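Local coordinates for uncharacterized protein Y57A10A.28 (Caenorhabditis elegans, PDB 5EIK) that forms a homotrimeric potassium channel of intracellular membranes that binds PIP2 and may supply counter-ion current during calcium release, at residues 215-218 / 219-222; 224-227 / 228-232. All coordinates share one frame; numbering follows the deposited sequence.

Contact 1 (215-218 / 219-222); sequences TAPH and DLVY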
ATOM      1  N   THR A 215       1.956  -9.547  37.320  1.00 95.84           N
ATOM      2  CA  THR A 215       1.381 -10.191  38.494  1.00 91.89           C
ATOM      3  C   THR A 215       0.349  -9.254  39.105  1.00 86.83           C
ATOM      4  O   THR A 215      -0.382  -9.624  40.023  1.00 87.28           O
ATOM      5  CB  THR A 215       2.465 -10.490  39.546  1.00 93.25           C
ATOM      6  OG1 THR A 215       3.076  -9.263  39.968  1.00 91.18           O
ATOM      7  CG2 THR A 215       3.532 -11.402  38.961  1.00 86.67           C
ATOM      8  N   ALA A 216       0.304  -8.032  38.581  1.00 78.02           N
ATOM      9  CA  ALA A 216      -0.630  -7.025  39.059  1.00 68.51           C
ATOM     10  C   ALA A 216      -2.041  -7.335  38.587  1.00 64.68           C
ATOM     11  O   ALA A 216      -2.229  -8.032  37.589  1.00 63.09           O
ATOM     12  CB  ALA A 216      -0.211  -5.655  38.554  1.00 62.76           C
ATOM     13  N   PRO A 217      -3.057  -6.832  39.308  1.00 64.90           N
ATOM     14  CA  PRO A 217      -4.456  -7.066  38.934  1.00 62.43           C
ATOM     15  C   PRO A 217      -4.690  -6.412  37.577  1.00 59.54           C
ATOM     16  O   PRO A 217      -4.462  -5.211  37.425  1.00 53.45           O
ATOM     17  CB  PRO A 217      -5.238  -6.354  40.038  1.00 57.93           C
ATOM     18  CG  PRO A 217      -4.297  -6.366  41.203  1.00 63.74           C
ATOM     19  CD  PRO A 217      -2.972  -6.055  40.556  1.00 61.90           C
ATOM     20  N   HIS A 218      -5.142  -7.189  36.600  1.00 57.31           N
ATOM     21  CA  HIS A 218      -5.371  -6.660  35.262  1.00 59.48           C
ATOM     22  C   HIS A 218      -6.199  -5.379  35.224  1.00 56.52           C
ATOM     23  O   HIS A 218      -5.847  -4.435  34.512  1.00 51.05           O
ATOM     24  CB  HIS A 218      -5.998  -7.737  34.373  1.00 60.41           C
ATOM     25  CG  HIS A 218      -5.085  -8.896  34.110  1.00 68.86           C
ATOM     26  ND1 HIS A 218      -5.453  -9.977  33.340  1.00 73.36           N
ATOM     27  CD2 HIS A 218      -3.818  -9.142  34.523  1.00 66.29           C
ATOM     28  CE1 HIS A 218      -4.453 -10.841  33.289  1.00 71.57           C
ATOM     29  NE2 HIS A 218      -3.449 -10.357  33.998  1.00 71.87           N
ATOM     30  N   ASP A 219      -7.278  -5.328  35.999  1.00 58.20           N
ATOM     31  CA  ASP A 219      -8.117  -4.133  36.018  1.00 63.05           C
ATOM     32  C   ASP A 219      -7.358  -2.914  36.516  1.00 58.72           C
ATOM     33  O   ASP A 219      -7.725  -1.781  36.212  1.00 58.91           O
ATOM     34  CB  ASP A 219      -9.365  -4.345  36.879  1.00 72.62           C
ATOM     35  CG  ASP A 219     -10.507  -4.986  36.105  1.00 79.06           C
ATOM     36  OD1 ASP A 219     -10.736  -4.587  34.943  1.00 81.96           O
ATOM     37  OD2 ASP A 219     -11.188  -5.875  36.663  1.00 88.79           O
ATOM     38  N   LEU A 220      -6.302  -3.146  37.283  1.00 57.13           N
ATOM     39  CA  LEU A 220      -5.497  -2.053  37.804  1.00 54.61           C
ATOM     40  C   LEU A 220      -4.503  -1.608  36.735  1.00 51.47           C
ATOM     41  O   LEU A 220      -4.240  -0.415  36.577  1.00 48.20           O
ATOM     42  CB  LEU A 220      -4.751  -2.501  39.061  1.00 64.50           C
ATOM     43  CG  LEU A 220      -3.819  -1.470  39.702  1.00 72.22           C
ATOM     44  CD1 LEU A 220      -4.608  -0.232  40.136  1.00 69.80           C
ATOM     45  CD2 LEU A 220      -3.116  -2.114  40.888  1.00 76.77           C
ATOM     46  N   VAL A 221      -3.949  -2.575  36.008  1.00 45.33           N
ATOM     47  CA  VAL A 221      -3.002  -2.276  34.944  1.00 45.89           C
ATOM     48  C   VAL A 221      -3.758  -1.469  33.899  1.00 44.47           C
ATOM     49  O   VAL A 221      -3.266  -0.467  33.381  1.00 42.52           O
ATOM     50  CB  VAL A 221      -2.453  -3.570  34.281  1.00 50.87           C
ATOM     51  CG1 VAL A 221      -1.719  -3.227  33.001  1.00 45.13           C
ATOM     52  CG2 VAL A 221      -1.504  -4.285  35.233  1.00 47.79           C
ATOM     53  N   TYR A 222      -4.973  -1.910  33.609  1.00 35.91           N
ATOM     54  CA  TYR A 222      -5.796  -1.221  32.639  1.00 47.05           C
ATOM     55  C   TYR A 222      -5.945   0.244  33.030  1.00 51.36           C
ATOM     56  O   TYR A 222      -5.804   1.142  32.194  1.00 52.66           O
ATOM     57  CB  TYR A 222      -7.178  -1.853  32.559  1.00 40.94           C
ATOM     58  CG  TYR A 222      -7.907  -1.482  31.295  1.00 45.40           C
ATOM     59  CD1 TYR A 222      -7.709  -2.209  30.121  1.00 48.76           C
ATOM     60  CD2 TYR A 222      -8.760  -0.379  31.253  1.00 37.48           C
ATOM     61  CE1 TYR A 222      -8.345  -1.848  28.932  1.00 48.84           C
ATOM     62  CE2 TYR A 222      -9.400  -0.009  30.067  1.00 38.90           C
ATOM     63  CZ  TYR A 222      -9.187  -0.750  28.912  1.00 45.50           C
ATOM     64  OH  TYR A 222      -9.809  -0.416  27.739  1.00 48.99           O
TER
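With Val221 CG1 anti to the backbone N (chi1 168°), the second branch, CG2, lies beside that N and meets Ala216 CB at 3.8 Å; Leu220, whose CG is likewise anti to its N (chi1 178°), sets CD2 alongside the ring of Pro217, 4.0 Å from CD. These two contacts flank the N-terminus of helix 218-238, the seventh transmembrane helix, where Pro217 occupies the N-cap position. Proline suits a helix start because it has no N-H to leave without a partner, while its carbonyl can still accept the first N-H groups of the helix. Pro217 O does so twice: Leu220 N approaches at 2.8 Å from above the carbonyl plane, on a bent bond, whereas Val221 N arrives within that plane at 3.0 Å. The small methyl of Ala216 lets Val221 CG2 come close, and Val221 also touches Val204 and Glu208 of helix 194-209. Polar His218 meets Glu208 too, while Leu220 rests on Leu15 of helix 11-24. The Tyr222 ring leads away from the turn toward Thr135 and His136 of helix 120-148. The Tyr222 backbone continues the helical pattern, Tyr222 N reaching His218 O at 2.8 Å with an N-H...O angle of 166°.

Contact 2 (224-227 / 228-232); sequences CVVG and FFIYF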
ATOM      1  N   CYS A 224      -3.988   2.043  34.833  1.00 44.31           N
ATOM      2  CA  CYS A 224      -2.720   2.734  34.637  1.00 53.29           C
ATOM      3  C   CYS A 224      -2.489   3.084  33.174  1.00 50.57           C
ATOM      4  O   CYS A 224      -2.047   4.192  32.867  1.00 48.21           O
ATOM      5  CB  CYS A 224      -1.553   1.889  35.148  1.00 54.18           C
ATOM      6  SG  CYS A 224      -1.506   1.763  36.934  1.00 84.08           S
ATOM      7  N   VAL A 225      -2.784   2.145  32.276  1.00 36.92           N
ATOM      8  CA  VAL A 225      -2.595   2.398  30.853  1.00 41.42           C
ATOM      9  C   VAL A 225      -3.446   3.580  30.421  1.00 43.63           C
ATOM     10  O   VAL A 225      -2.944   4.527  29.815  1.00 41.01           O
ATOM     11  CB  VAL A 225      -2.965   1.180  29.999  1.00 41.77           C
ATOM     12  CG1 VAL A 225      -2.833   1.522  28.523  1.00 34.78           C
ATOM     13  CG2 VAL A 225      -2.049   0.024  30.337  1.00 39.97           C
ATOM     14  N   VAL A 226      -4.735   3.527  30.734  1.00 42.88           N
ATOM     15  CA  VAL A 226      -5.631   4.622  30.392  1.00 47.08           C
ATOM     16  C   VAL A 226      -5.106   5.916  31.025  1.00 47.54           C
ATOM     17  O   VAL A 226      -5.042   6.965  30.377  1.00 49.46           O
ATOM     18  CB  VAL A 226      -7.055   4.351  30.913  1.00 43.09           C
ATOM     19  CG1 VAL A 226      -7.973   5.497  30.552  1.00 44.90           C
ATOM     20  CG2 VAL A 226      -7.583   3.070  30.310  1.00 45.87           C
ATOM     21  N   GLY A 227      -4.718   5.825  32.292  1.00 47.94           N
ATOM     22  CA  GLY A 227      -4.204   6.980  33.000  1.00 41.44           C
ATOM     23  C   GLY A 227      -3.023   7.613  32.302  1.00 39.63           C
ATOM     24  O   GLY A 227      -2.961   8.834  32.160  1.00 45.61           O
ATOM     25  N   PHE A 228      -2.076   6.791  31.870  1.00 39.95           N
ATOM     26  CA  PHE A 228      -0.911   7.316  31.177  1.00 45.84           C
ATOM     27  C   PHE A 228      -1.299   7.942  29.846  1.00 44.13           C
ATOM     28  O   PHE A 228      -0.772   8.997  29.485  1.00 44.79           O
ATOM     29  CB  PHE A 228       0.147   6.226  30.972  1.00 50.59           C
ATOM     30  CG  PHE A 228       1.114   6.110  32.118  1.00 64.34           C
ATOM     31  CD1 PHE A 228       1.978   7.162  32.421  1.00 68.82           C
ATOM     32  CD2 PHE A 228       1.140   4.971  32.918  1.00 70.17           C
ATOM     33  CE1 PHE A 228       2.853   7.085  33.507  1.00 63.55           C
ATOM     34  CE2 PHE A 228       2.011   4.883  34.008  1.00 71.14           C
ATOM     35  CZ  PHE A 228       2.869   5.945  34.301  1.00 68.53           C
ATOM     36  N   PHE A 229      -2.220   7.312  29.120  1.00 37.96           N
ATOM     37  CA  PHE A 229      -2.650   7.869  27.840  1.00 43.16           C
ATOM     38  C   PHE A 229      -3.242   9.247  28.060  1.00 45.50           C
ATOM     39  O   PHE A 229      -2.849  10.212  27.396  1.00 43.19           O
ATOM     40  CB  PHE A 229      -3.696   6.990  27.146  1.00 44.57           C
ATOM     41  CG  PHE A 229      -3.111   5.895  26.300  1.00 46.44           C
ATOM     42  CD1 PHE A 229      -2.131   6.177  25.351  1.00 51.35           C
ATOM     43  CD2 PHE A 229      -3.551   4.582  26.437  1.00 52.35           C
ATOM     44  CE1 PHE A 229      -1.597   5.163  24.549  1.00 51.50           C
ATOM     45  CE2 PHE A 229      -3.026   3.561  25.642  1.00 50.84           C
ATOM     46  CZ  PHE A 229      -2.046   3.852  24.697  1.00 50.10           C
ATOM     47  N   ILE A 230      -4.182   9.343  28.997  1.00 44.56           N
ATOM     48  CA  ILE A 230      -4.815  10.621  29.279  1.00 42.25           C
ATOM     49  C   ILE A 230      -3.767  11.636  29.704  1.00 45.92           C
ATOM     50  O   ILE A 230      -3.801  12.786  29.272  1.00 46.29           O
ATOM     51  CB  ILE A 230      -5.878  10.503  30.389  1.00 45.55           C
ATOM     52  CG1 ILE A 230      -7.023   9.607  29.921  1.00 37.19           C
ATOM     53  CG2 ILE A 230      -6.429  11.890  30.733  1.00 44.07           C
ATOM     54  CD1 ILE A 230      -7.994   9.209  31.039  1.00 32.09           C
ATOM     55  N   TYR A 231      -2.828  11.208  30.542  1.00 48.15           N
ATOM     56  CA  TYR A 231      -1.789  12.110  31.005  1.00 50.67           C
ATOM     57  C   TYR A 231      -0.959  12.675  29.858  1.00 55.40           C
ATOM     58  O   TYR A 231      -0.930  13.887  29.646  1.00 59.81           O
ATOM     59  CB  TYR A 231      -0.855  11.411  31.985  1.00 60.33           C
ATOM     60  CG  TYR A 231       0.298  12.298  32.382  1.00 63.48           C
ATOM     61  CD1 TYR A 231       0.113  13.355  33.267  1.00 68.85           C
ATOM     62  CD2 TYR A 231       1.560  12.125  31.813  1.00 70.61           C
ATOM     63  CE1 TYR A 231       1.154  14.226  33.575  1.00 76.14           C
ATOM     64  CE2 TYR A 231       2.609  12.989  32.111  1.00 76.93           C
ATOM     65  CZ  TYR A 231       2.399  14.039  32.993  1.00 81.31           C
ATOM     66  OH  TYR A 231       3.429  14.904  33.285  1.00 89.16           O
ATOM     67  N   PHE A 232      -0.271  11.805  29.127  1.00 52.53           N
ATOM     68  CA  PHE A 232       0.554  12.260  28.014  1.00 56.87           C
ATOM     69  C   PHE A 232      -0.241  13.122  27.043  1.00 51.29           C
ATOM     70  O   PHE A 232       0.274  14.101  26.501  1.00 52.01           O
ATOM     71  CB  PHE A 232       1.163  11.070  27.268  1.00 61.47           C
ATOM     72  CG  PHE A 232       2.238  10.360  28.039  1.00 72.66           C
ATOM     73  CD1 PHE A 232       3.346  11.057  28.514  1.00 75.55           C
ATOM     74  CD2 PHE A 232       2.144   8.994  28.297  1.00 79.43           C
ATOM     75  CE1 PHE A 232       4.344  10.405  29.234  1.00 78.91           C
ATOM     76  CE2 PHE A 232       3.139   8.330  29.018  1.00 75.89           C
ATOM     77  CZ  PHE A 232       4.240   9.037  29.487  1.00 80.99           C
TER
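Val225 and Phe229 lie side by side one helical turn apart, the CG1 methyl of the valine 3.5 Å from Phe229 CE2 and 3.8 Å from CD2. The ring is brought back alongside the preceding turn, with Val226 CA at its edge, because its CG is anti to the carbonyl carbon (chi1 -86°), which also sets CD2 3.4 Å from Val225 O. On the neighbouring flank Val226 CG1 touches Ile230 CD1 at 3.7 Å, the extended end of the isoleucine running alongside the valine. Beneath these pairs runs the regular alpha-helical i to i+4 bonding of transmembrane helix 218-238: Phe228 N to Cys224 O, Phe229 N to Val225 O, Tyr231 N to Gly227 O and, the straightest at 176°, Ile230 N to Val226 O. Such bonding pairs backbone N-H and C=O groups that would be costly to leave unpaired in the membrane, where apolar side chains suit their surroundings. Gly227 brings no side chain to the surface, and Tyr231 CB sits 3.3 Å from Gly227 O. Further out, Phe229 wedges between two helices, touching Glu131, Thr135 and Ile138 of helix 120-148 and Ala197 and Ala201 of helix 194-209, where small alanines accommodate a wide ring. Shortening Phe229 to an alanine is likely to leave a gap between these helices and Val225 CG1 without its aromatic neighbour. Arg134, a PIP2-binding residue, has its side chain about 4 Å from that of Phe229.

Overall arrangement
Contact 1 joins the loop after helix 194-209 to the first turn of helix 218-238; contact 2 lies wholly within that helix, their centres about 14 Å apart. Contact 1 is a surface contact about 22 Å from the centre of the chain, with Tyr222 its one buried residue. Contact 2, about 14 Å from that centre, is partly buried: Val226 and Phe229 are enclosed, Cys224, Phe228 and Tyr231 exposed. At 215-222 a proline cap, a bifurcated backbone acceptor and polar His218 and Asp219 suit what is probably the lumenal end, while 224-232 presents mainly aliphatic and aromatic groups. Each reaches helices 120-148 and 194-209, but contact 1 also touches helix 11-24, and contact 2 comes closer to Arg134.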